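Local atomic coordinates of probable GTP-binding protein EngB (Pyrococcus horikoshii, PDB entry 2CXX), a protein that binds guanine nucleotides as a GTPase of the EngB family and is probably needed for normal cell division and septation. Residues 113-118 with 123-128; 156-161 with 175-180; 98-103 with 142-147; 17-20 with 24-27. All coordinates share one frame; numbering follows the deposited sequence.

Contact 1: residues 113-118 with 123-128; sequences EFYQFL and IPTIVA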
# COMPACT_ATOMS: atom_id res chain seq x y z
N GLU A 113 -5.88 8.89 -4.71
CA GLU A 113 -6.83 8.27 -5.61
C GLU A 113 -7.08 6.85 -5.18
O GLU A 113 -8.25 6.41 -5.08
CB GLU A 113 -6.32 8.29 -7.06
CG GLU A 113 -7.39 7.79 -8.00
CD GLU A 113 -6.91 7.59 -9.44
OE1 GLU A 113 -7.76 7.27 -10.31
OE2 GLU A 113 -5.69 7.73 -9.70
N PHE A 114 -6.01 6.11 -4.88
CA PHE A 114 -6.20 4.71 -4.52
C PHE A 114 -6.85 4.46 -3.16
O PHE A 114 -7.71 3.58 -3.03
CB PHE A 114 -4.86 3.95 -4.58
CG PHE A 114 -5.04 2.48 -4.57
CD1 PHE A 114 -5.63 1.83 -5.62
CD2 PHE A 114 -4.65 1.75 -3.45
CE1 PHE A 114 -5.82 0.42 -5.55
CE2 PHE A 114 -4.83 0.36 -3.37
CZ PHE A 114 -5.43 -0.29 -4.43
N TYR A 115 -6.46 5.20 -2.15
CA TYR A 115 -7.09 5.02 -0.85
C TYR A 115 -8.59 5.36 -0.99
O TYR A 115 -9.48 4.67 -0.44
CB TYR A 115 -6.44 5.94 0.19
CG TYR A 115 -6.99 5.74 1.58
CD1 TYR A 115 -8.12 6.40 1.99
CD2 TYR A 115 -6.41 4.81 2.45
CE1 TYR A 115 -8.72 6.15 3.24
CE2 TYR A 115 -6.97 4.56 3.72
CZ TYR A 115 -8.14 5.24 4.09
OH TYR A 115 -8.71 5.10 5.32
N GLN A 116 -8.91 6.39 -1.76
CA GLN A 116 -10.32 6.74 -1.87
C GLN A 116 -11.07 5.73 -2.68
O GLN A 116 -12.27 5.47 -2.40
CB GLN A 116 -10.49 8.15 -2.43
CG GLN A 116 -10.00 9.20 -1.42
CD GLN A 116 -10.13 10.64 -1.91
OE1 GLN A 116 -10.70 10.89 -2.98
NE2 GLN A 116 -9.65 11.60 -1.12
N PHE A 117 -10.38 5.08 -3.62
CA PHE A 117 -11.01 4.04 -4.41
C PHE A 117 -11.37 2.86 -3.48
O PHE A 117 -12.50 2.32 -3.52
CB PHE A 117 -10.06 3.62 -5.55
CG PHE A 117 -10.37 2.27 -6.17
CD1 PHE A 117 -11.48 2.09 -7.03
CD2 PHE A 117 -9.54 1.18 -5.91
CE1 PHE A 117 -11.74 0.85 -7.62
CE2 PHE A 117 -9.78 -0.05 -6.48
CZ PHE A 117 -10.87 -0.25 -7.35
N LEU A 118 -10.43 2.44 -2.64
CA LEU A 118 -10.72 1.34 -1.73
C LEU A 118 -11.91 1.67 -0.83
O LEU A 118 -12.69 0.76 -0.45
CB LEU A 118 -9.51 1.01 -0.85
CG LEU A 118 -8.30 0.46 -1.67
CD1 LEU A 118 -7.06 0.37 -0.82
CD2 LEU A 118 -8.65 -0.96 -2.23
N ILE A 123 -13.60 -1.60 1.36
CA ILE A 123 -12.55 -2.50 1.80
C ILE A 123 -11.75 -1.87 2.93
O ILE A 123 -11.16 -0.80 2.74
CB ILE A 123 -11.60 -2.81 0.61
CG1 ILE A 123 -12.36 -3.66 -0.41
CG2 ILE A 123 -10.31 -3.50 1.14
CD1 ILE A 123 -11.56 -3.89 -1.74
N PRO A 124 -11.75 -2.49 4.13
CA PRO A 124 -10.99 -1.95 5.27
C PRO A 124 -9.53 -1.80 4.79
O PRO A 124 -8.94 -2.74 4.22
CB PRO A 124 -11.08 -3.05 6.35
CG PRO A 124 -12.10 -3.96 5.88
CD PRO A 124 -12.20 -3.87 4.39
N THR A 125 -8.94 -0.63 5.05
CA THR A 125 -7.59 -0.37 4.57
C THR A 125 -6.66 0.13 5.64
O THR A 125 -7.00 1.05 6.38
CB THR A 125 -7.64 0.68 3.44
OG1 THR A 125 -8.44 0.18 2.36
CG2 THR A 125 -6.21 0.98 2.92
N ILE A 126 -5.49 -0.47 5.73
CA ILE A 126 -4.47 -0.00 6.67
C ILE A 126 -3.40 0.67 5.82
O ILE A 126 -3.08 0.18 4.75
CB ILE A 126 -3.84 -1.21 7.47
CG1 ILE A 126 -4.89 -1.86 8.33
CG2 ILE A 126 -2.60 -0.75 8.25
CD1 ILE A 126 -4.53 -3.31 8.72
N VAL A 127 -2.93 1.84 6.21
CA VAL A 127 -1.86 2.48 5.48
C VAL A 127 -0.56 2.23 6.22
O VAL A 127 -0.40 2.71 7.34
CB VAL A 127 -2.08 4.03 5.39
CG1 VAL A 127 -0.88 4.71 4.68
CG2 VAL A 127 -3.40 4.30 4.67
N ALA A 128 0.36 1.49 5.60
CA ALA A 128 1.68 1.24 6.21
C ALA A 128 2.55 2.46 5.79
O ALA A 128 2.86 2.61 4.62
CB ALA A 128 2.30 -0.05 5.64
O HOH W 1 -9.23 2.64 6.54

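Contact 2: residues 156-161 with 175-180; sequences IDKVFI and KNRIFE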
# COMPACT_ATOMS: atom_id res chain seq x y z
N ILE A 156 -7.47 8.00 12.73
CA ILE A 156 -6.06 8.02 12.32
C ILE A 156 -5.12 6.93 12.84
O ILE A 156 -4.35 6.34 12.08
CB ILE A 156 -5.44 9.39 12.63
CG1 ILE A 156 -6.13 10.41 11.74
CG2 ILE A 156 -3.92 9.42 12.28
CD1 ILE A 156 -5.69 11.86 11.95
N ASP A 157 -5.17 6.66 14.14
CA ASP A 157 -4.29 5.65 14.68
C ASP A 157 -4.72 4.23 14.33
O ASP A 157 -3.93 3.32 14.53
CB ASP A 157 -4.19 5.79 16.20
CG ASP A 157 -3.45 7.02 16.63
OD1 ASP A 157 -2.38 7.30 16.05
OD2 ASP A 157 -3.93 7.71 17.56
N LYS A 158 -5.93 4.06 13.81
CA LYS A 158 -6.45 2.76 13.41
C LYS A 158 -6.03 2.47 11.96
O LYS A 158 -5.86 1.32 11.52
CB LYS A 158 -7.99 2.76 13.47
CG LYS A 158 -8.58 2.95 14.88
CD LYS A 158 -8.16 1.80 15.81
CE LYS A 158 -8.63 2.09 17.25
NZ LYS A 158 -8.21 3.49 17.70
N VAL A 159 -5.83 3.55 11.22
CA VAL A 159 -5.50 3.44 9.81
C VAL A 159 -4.03 3.52 9.49
O VAL A 159 -3.50 2.64 8.78
CB VAL A 159 -6.21 4.53 9.00
CG1 VAL A 159 -5.84 4.43 7.50
CG2 VAL A 159 -7.72 4.38 9.17
N PHE A 160 -3.38 4.54 10.03
CA PHE A 160 -1.96 4.82 9.74
C PHE A 160 -0.97 4.20 10.70
O PHE A 160 -0.89 4.58 11.86
CB PHE A 160 -1.73 6.34 9.67
CG PHE A 160 -2.46 6.99 8.55
CD1 PHE A 160 -3.70 7.53 8.76
CD2 PHE A 160 -1.87 7.06 7.27
CE1 PHE A 160 -4.36 8.16 7.73
CE2 PHE A 160 -2.52 7.69 6.21
CZ PHE A 160 -3.78 8.25 6.47
N ILE A 161 -0.19 3.24 10.19
CA ILE A 161 0.80 2.58 11.03
C ILE A 161 2.21 2.84 10.50
O ILE A 161 2.61 2.32 9.44
CB ILE A 161 0.61 1.02 11.03
CG1 ILE A 161 -0.84 0.67 11.35
CG2 ILE A 161 1.58 0.38 12.03
CD1 ILE A 161 -1.31 1.01 12.72
N LYS A 175 1.55 -6.20 11.80
CA LYS A 175 0.99 -7.54 11.71
C LYS A 175 -0.23 -7.65 12.65
O LYS A 175 -1.27 -8.14 12.28
CB LYS A 175 2.04 -8.58 12.10
CG LYS A 175 1.77 -9.97 11.58
CD LYS A 175 2.76 -10.97 12.22
CE LYS A 175 4.22 -10.52 12.03
NZ LYS A 175 5.04 -11.44 11.12
N ASN A 176 -0.10 -7.17 13.88
CA ASN A 176 -1.24 -7.25 14.82
C ASN A 176 -2.44 -6.50 14.29
O ASN A 176 -3.52 -6.98 14.37
CB ASN A 176 -0.86 -6.64 16.16
CG ASN A 176 0.18 -7.43 16.89
OD1 ASN A 176 0.30 -8.65 16.69
ND2 ASN A 176 0.94 -6.76 17.76
N ARG A 177 -2.22 -5.31 13.74
CA ARG A 177 -3.33 -4.53 13.17
C ARG A 177 -4.06 -5.31 12.05
O ARG A 177 -5.27 -5.36 11.99
CB ARG A 177 -2.79 -3.19 12.61
CG ARG A 177 -3.83 -2.15 12.08
CD ARG A 177 -4.45 -1.24 13.11
NE ARG A 177 -5.53 -1.93 13.80
CZ ARG A 177 -6.84 -1.81 13.56
NH1 ARG A 177 -7.32 -1.00 12.64
NH2 ARG A 177 -7.69 -2.58 14.22
N ILE A 178 -3.31 -5.86 11.12
CA ILE A 178 -3.86 -6.62 10.03
C ILE A 178 -4.76 -7.73 10.56
O ILE A 178 -5.88 -7.90 10.09
CB ILE A 178 -2.74 -7.26 9.21
CG1 ILE A 178 -2.03 -6.17 8.45
CG2 ILE A 178 -3.28 -8.38 8.30
CD1 ILE A 178 -0.85 -6.73 7.65
N PHE A 179 -4.28 -8.48 11.54
CA PHE A 179 -5.11 -9.55 12.04
C PHE A 179 -6.26 -9.10 12.86
O PHE A 179 -7.31 -9.72 12.84
CB PHE A 179 -4.24 -10.59 12.73
CG PHE A 179 -3.47 -11.38 11.73
CD1 PHE A 179 -2.11 -11.27 11.63
CD2 PHE A 179 -4.15 -12.13 10.78
CE1 PHE A 179 -1.43 -11.88 10.60
CE2 PHE A 179 -3.48 -12.74 9.76
CZ PHE A 179 -2.11 -12.61 9.67
N GLU A 180 -6.11 -7.97 13.50
CA GLU A 180 -7.18 -7.42 14.32
C GLU A 180 -8.29 -6.97 13.36
O GLU A 180 -9.48 -7.29 13.54
CB GLU A 180 -6.56 -6.28 15.09
CG GLU A 180 -7.27 -5.61 16.16
CD GLU A 180 -6.36 -4.56 16.75
OE1 GLU A 180 -5.42 -4.94 17.49
OE2 GLU A 180 -6.54 -3.37 16.44

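Contact 3: residues 98-103 with 142-147; sequences IIKRWE and INFLAE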
# COMPACT_ATOMS: atom_id res chain seq x y z
N ILE A 98 5.07 14.58 -2.83
CA ILE A 98 4.53 14.23 -4.13
C ILE A 98 3.08 14.76 -4.20
O ILE A 98 2.68 15.32 -5.20
CB ILE A 98 4.54 12.70 -4.33
CG1 ILE A 98 6.01 12.27 -4.47
CG2 ILE A 98 3.76 12.26 -5.58
CD1 ILE A 98 6.17 10.75 -4.43
N ILE A 99 2.33 14.58 -3.12
CA ILE A 99 0.94 15.02 -3.12
C ILE A 99 0.88 16.51 -3.41
O ILE A 99 0.14 16.91 -4.27
CB ILE A 99 0.25 14.69 -1.79
CG1 ILE A 99 -0.08 13.20 -1.79
CG2 ILE A 99 -1.08 15.51 -1.60
CD1 ILE A 99 -0.47 12.71 -0.37
N LYS A 100 1.73 17.29 -2.76
CA LYS A 100 1.72 18.74 -2.97
C LYS A 100 2.05 19.17 -4.43
O LYS A 100 1.38 20.10 -5.01
CB LYS A 100 2.69 19.39 -1.97
CG LYS A 100 2.44 19.08 -0.47
CD LYS A 100 3.50 19.70 0.40
CE LYS A 100 3.41 19.14 1.81
NZ LYS A 100 4.53 19.64 2.67
N ARG A 101 3.01 18.48 -5.07
CA ARG A 101 3.36 18.89 -6.43
C ARG A 101 2.28 18.46 -7.42
O ARG A 101 2.02 19.18 -8.41
CB ARG A 101 4.72 18.35 -6.88
CG ARG A 101 5.88 18.64 -5.94
CD ARG A 101 7.22 18.30 -6.73
NE ARG A 101 8.38 18.32 -5.86
CZ ARG A 101 8.77 17.30 -5.11
NH1 ARG A 101 8.09 16.18 -5.15
NH2 ARG A 101 9.85 17.43 -4.33
N TRP A 102 1.63 17.34 -7.18
CA TRP A 102 0.57 16.91 -8.06
C TRP A 102 -0.64 17.83 -7.92
O TRP A 102 -1.25 18.24 -8.94
CB TRP A 102 0.20 15.43 -7.75
CG TRP A 102 1.15 14.43 -8.42
CD1 TRP A 102 2.54 14.45 -8.39
CD2 TRP A 102 0.79 13.32 -9.25
NE1 TRP A 102 3.05 13.43 -9.15
CE2 TRP A 102 2.00 12.72 -9.70
CE3 TRP A 102 -0.43 12.78 -9.67
CZ2 TRP A 102 2.01 11.62 -10.53
CZ3 TRP A 102 -0.41 11.66 -10.52
CH2 TRP A 102 0.81 11.10 -10.93
N GLU A 103 -0.98 18.19 -6.70
CA GLU A 103 -2.14 19.06 -6.52
C GLU A 103 -1.83 20.39 -7.19
O GLU A 103 -2.70 20.93 -7.85
CB GLU A 103 -2.48 19.29 -5.05
CG GLU A 103 -2.97 18.03 -4.32
CD GLU A 103 -3.44 18.35 -2.89
OE1 GLU A 103 -2.94 19.34 -2.36
OE2 GLU A 103 -4.27 17.65 -2.30
N ILE A 142 1.59 11.81 9.07
CA ILE A 142 0.34 11.06 9.21
C ILE A 142 -0.85 12.01 9.28
O ILE A 142 -1.90 11.72 8.72
CB ILE A 142 0.43 10.15 10.44
CG1 ILE A 142 1.42 9.01 10.12
CG2 ILE A 142 -0.93 9.68 10.86
CD1 ILE A 142 1.58 7.98 11.19
N ASN A 143 -0.71 13.17 9.91
CA ASN A 143 -1.84 14.08 9.97
C ASN A 143 -2.13 14.63 8.60
O ASN A 143 -3.29 14.82 8.24
CB ASN A 143 -1.60 15.26 10.91
CG ASN A 143 -1.64 14.85 12.37
OD1 ASN A 143 -2.16 13.79 12.71
ND2 ASN A 143 -1.13 15.69 13.23
N PHE A 144 -1.07 14.90 7.82
CA PHE A 144 -1.24 15.42 6.47
C PHE A 144 -1.95 14.38 5.59
O PHE A 144 -2.89 14.70 4.86
CB PHE A 144 0.17 15.77 5.88
CG PHE A 144 0.14 16.28 4.49
CD1 PHE A 144 -0.09 17.63 4.24
CD2 PHE A 144 0.34 15.42 3.41
CE1 PHE A 144 -0.12 18.10 2.95
CE2 PHE A 144 0.31 15.86 2.13
CZ PHE A 144 0.08 17.21 1.87
N LEU A 145 -1.46 13.14 5.64
CA LEU A 145 -2.02 12.09 4.83
C LEU A 145 -3.46 11.84 5.23
O LEU A 145 -4.30 11.56 4.39
CB LEU A 145 -1.18 10.79 4.97
CG LEU A 145 0.28 10.82 4.50
CD1 LEU A 145 0.92 9.44 4.63
CD2 LEU A 145 0.29 11.24 3.07
N ALA A 146 -3.76 11.92 6.52
CA ALA A 146 -5.13 11.66 6.96
C ALA A 146 -6.07 12.70 6.35
O ALA A 146 -7.13 12.36 5.85
CB ALA A 146 -5.23 11.65 8.50
N GLU A 147 -5.66 13.97 6.33
CA GLU A 147 -6.49 15.01 5.75
C GLU A 147 -6.65 14.78 4.21
O GLU A 147 -7.74 14.91 3.69
CB GLU A 147 -5.82 16.37 6.06
CG GLU A 147 -6.70 17.62 5.96
CD GLU A 147 -6.87 18.11 4.57
OE1 GLU A 147 -5.92 18.01 3.79
OE2 GLU A 147 -7.97 18.63 4.24

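Contact 4: residues 17-20 with 24-27; sequences LIYR and KKVR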
# COMPACT_ATOMS: atom_id res chain seq x y z
N LEU A 17 8.54 -5.00 2.68
CA LEU A 17 7.59 -5.19 3.79
C LEU A 17 7.01 -6.63 3.75
O LEU A 17 6.90 -7.30 4.76
CB LEU A 17 6.44 -4.17 3.68
CG LEU A 17 5.23 -4.36 4.59
CD1 LEU A 17 5.68 -4.52 6.06
CD2 LEU A 17 4.30 -3.19 4.42
N ILE A 18 6.64 -7.09 2.57
CA ILE A 18 6.08 -8.44 2.44
C ILE A 18 7.09 -9.48 2.89
O ILE A 18 6.71 -10.49 3.54
CB ILE A 18 5.63 -8.73 1.02
CG1 ILE A 18 4.35 -7.92 0.75
CG2 ILE A 18 5.34 -10.25 0.86
CD1 ILE A 18 3.84 -7.93 -0.64
N TYR A 19 8.34 -9.26 2.55
CA TYR A 19 9.40 -10.16 3.03
C TYR A 19 9.53 -10.08 4.55
O TYR A 19 9.72 -11.12 5.20
CB TYR A 19 10.74 -9.79 2.36
CG TYR A 19 11.92 -10.48 2.99
CD1 TYR A 19 12.03 -11.86 2.93
CD2 TYR A 19 12.89 -9.77 3.69
CE1 TYR A 19 13.09 -12.52 3.57
CE2 TYR A 19 13.95 -10.44 4.32
CZ TYR A 19 14.02 -11.79 4.24
OH TYR A 19 15.03 -12.42 4.91
N ARG A 20 9.52 -8.88 5.15
CA ARG A 20 9.58 -8.80 6.63
C ARG A 20 8.41 -9.54 7.32
O ARG A 20 8.58 -10.18 8.37
CB ARG A 20 9.53 -7.36 7.09
CG ARG A 20 10.75 -6.61 6.83
CD ARG A 20 11.94 -7.31 7.46
NE ARG A 20 13.12 -6.46 7.37
CZ ARG A 20 14.23 -6.70 8.03
NH1 ARG A 20 14.29 -7.76 8.84
NH2 ARG A 20 15.28 -5.89 7.89
N LYS A 24 9.16 -14.43 2.86
CA LYS A 24 9.24 -14.82 1.46
C LYS A 24 9.65 -13.64 0.57
O LYS A 24 9.04 -12.56 0.63
CB LYS A 24 7.88 -15.39 1.01
CG LYS A 24 7.59 -16.67 1.79
CD LYS A 24 6.32 -17.34 1.42
CE LYS A 24 6.24 -18.69 2.04
NZ LYS A 24 5.00 -19.37 1.62
N LYS A 25 10.71 -13.85 -0.22
CA LYS A 25 11.25 -12.85 -1.12
C LYS A 25 10.40 -12.91 -2.34
O LYS A 25 10.23 -13.98 -2.94
CB LYS A 25 12.68 -13.19 -1.54
CG LYS A 25 13.71 -12.87 -0.51
CD LYS A 25 13.86 -11.34 -0.37
CE LYS A 25 14.98 -10.97 0.55
NZ LYS A 25 15.38 -9.50 0.37
N VAL A 26 9.82 -11.78 -2.68
CA VAL A 26 9.01 -11.71 -3.86
C VAL A 26 9.55 -10.57 -4.71
O VAL A 26 10.22 -9.64 -4.20
CB VAL A 26 7.54 -11.42 -3.47
CG1 VAL A 26 7.07 -12.50 -2.57
CG2 VAL A 26 7.41 -10.07 -2.78
N ARG A 27 9.26 -10.67 -6.00
CA ARG A 27 9.66 -9.66 -6.97
C ARG A 27 11.16 -9.34 -6.95
O ARG A 27 11.58 -8.19 -7.15
CB ARG A 27 8.81 -8.42 -6.75
CG ARG A 27 7.31 -8.74 -6.92
CD ARG A 27 6.50 -7.47 -7.04
NE ARG A 27 5.06 -7.73 -7.09
CZ ARG A 27 4.39 -8.05 -8.19
NH1 ARG A 27 5.02 -8.15 -9.35
NH2 ARG A 27 3.08 -8.23 -8.12

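Contact 1: residues 113-118 with 123-128
L118 and I123 face each other across the turn that carries helix 110-120 back into strand 125-130, the return half of the beta-alpha-beta crossover by which a P-loop GTPase adds a parallel strand to its sheet. Helix and strand run almost antiparallel, at 159°, with their axes 10.0 Å apart. The turn is fastened by one backbone bond, I123 N to L118 O at 3.1 Å, nearly straight at 170°. L118 lays its CB and CD1 against T125 OG1, the CD1 contact being 3.5 Å, and its other methyl, CD2, comes loosely to I123 CD1. The covered hydroxyl keeps a polar mate: T125 OG1 donates to I123 O over 2.9 Å, from above the carbonyl plane. With OG1 beside its own backbone N (chi1 -60°), T125 turns CG2 to the Y115 ring. That methyl and V127 CG2 both lie 3.7 Å from Y115 CE2, approaching obliquely, so that the CD2-CE2 side of the tyrosine sits between two methyls of alternate strand residues, one on each side of the ring plane. Y115 OH is 2.8 Å from a water that in turn donates to T125 O, bridging helix and strand. Outside these segments, A86 of strand 85-91 packs against L118, I123 and T125, the Y115 ring meets that of F149, and strand 125-130 is hydrogen-bonded to A86 and L88 on one flank and to V159 and I161, around the start of strand 160-162, on the other.

Contact 2: residues 156-161 with 175-180
R177 reaches from helix 171-184 to the short helix 156-159, where NH1 donates to K158 O at 3.0 Å. The bond is moderately bent, 153° at the hydrogen, and the oxygen lies near the guanidinium plane. R177 is not extended: CG leaves anti to the backbone N (chi1 -174°), then the chain folds at chi2 and again at chi3, which sets NH1 toward the carbonyl while NE and NH2 turn back to their own helix. There NH2 forms a salt bridge with E180 OE2, 2.6 Å away, and NE adds a weak bond to the same oxygen. The aliphatic part works as well. R177 CD lies 3.9 Å from I161 CD1, the two side chains crossing at about a right angle. K158, its chain bent at chi2, places CD over one face of the guanidinium toward the rim, while its ammonium stays well away. A leucine in place of R177 would probably leave K158 O without this donor and E180 without its partner of opposite charge. One side chain thus joins a helix end to a neighbouring helix at the surface, and the carboxylate of E180 probably offsets the guanidinium charge and, with K158 O, limits its turning.

Contact 3: residues 98-103 with 142-147
The ring of F144, which helix 138-149 extends toward helix 94-104, is met obliquely by two side chains, neither squarely over a face nor at an edge. I99 brings CG2 to 4.0 Å from F144 CE2, the two side chains sliding past each other in opposite directions. K100 comes to the far end of the ring, its CG 3.8 Å from F144 CZ, and because the lysine chain is extended beyond CG its CE also stays against CZ and CE1. The ammonium lies further along: K100 NZ is 5.3 Å from the centre of the F144 ring and 24° off its normal, a long cation-pi approach that can be at most weakly attractive. Its stronger partner is E97, with which NZ forms a salt bridge. The phenylalanine reaches across because CG stands anti to the backbone N (chi1 179°), sending the ring away from its own helix. Deeper in, I99 CD1 meets L145 CD2 at 3.8 Å. The helices cross at 40° with axes 12.2 Å apart, a separation that these side chains span. Shortening F144 to an alanine would probably open a gap between the helices and take from the aliphatic stem of K100 the surface it lies against. Further along, E103 carries its charge to K148, just beyond 142-147, so a salt bridge supplements the apolar centre. The chemistry is therefore graded, with buried methyls of I99 and L145 on the inside, a partly exposed ring in the middle and a lysine toward solvent, its charge held chiefly by its own helix.

Contact 4: residues 17-20 with 24-27
K25 lies over one face of the Y19 ring, with CE 3.7 Å from the ring centre and only 2° off its normal, the geometry of a CH-pi contact. K25 NZ continues above the same ring, 4.4 Å from its centre, and makes a cation-pi interaction. The lysine is bent for this: chi2 of -70° turns the chain beyond CG across the aromatic surface, with CD 3.8 Å from Y19 CD1. At the ring's edge, close to its plane, lies the carbonyl carbon of K24, and K24 O accepts a CA-H...O contact from Y19 CA at 3.4 Å. The aromatic ring is thus met both on a face and at its rim by the chain that follows its helix. On the inner side the fit is looser, I18 CG2 and V26 CG2 lying 4.2 Å apart with their side chains crossing at about a right angle; the side chain of V26 is about 7 Å from the bound GDP. The next shell fixes this path. T22 OG1 bonds to both I18 O and K24 N, spanning the helix end, while K24 NZ is tied to E42 O, on the neighbouring strand. I41 of strand 39-43 touches both I18 and V26, and the guanidinium of R27 is gripped by a salt bridge to D50 and by the carbonyls of V34 and K37. The arrangement belongs to the nucleotide end of a P-loop GTPase: helix 14-22 follows the phosphate-binding loop, and the chain after it leads toward residues 33-37, predicted to bind GTP and consistent with the first switch region.

Overall arrangement
From the N terminus, contact 4 comes first, closing a short loop where helix 14-22 gives way to the chain leading to strand 39-43. Contact 3 opens next, on helix 94-104, and closes only at helix 138-149; contact 1 opens and closes within that span, at the turn from helix 110-120 to strand 125-130. Contact 2 follows in series and ties strand 160-162 and the short helix before it to helix 171-184. None of the loops cross. Neighbouring strands of one sheet join contacts 1 and 2, while I156 and F160 pack on I142 and L145 to link contacts 2 and 3. Contact 4 lies across the chain's centre from contacts 1 and 3, but L17 touches A128.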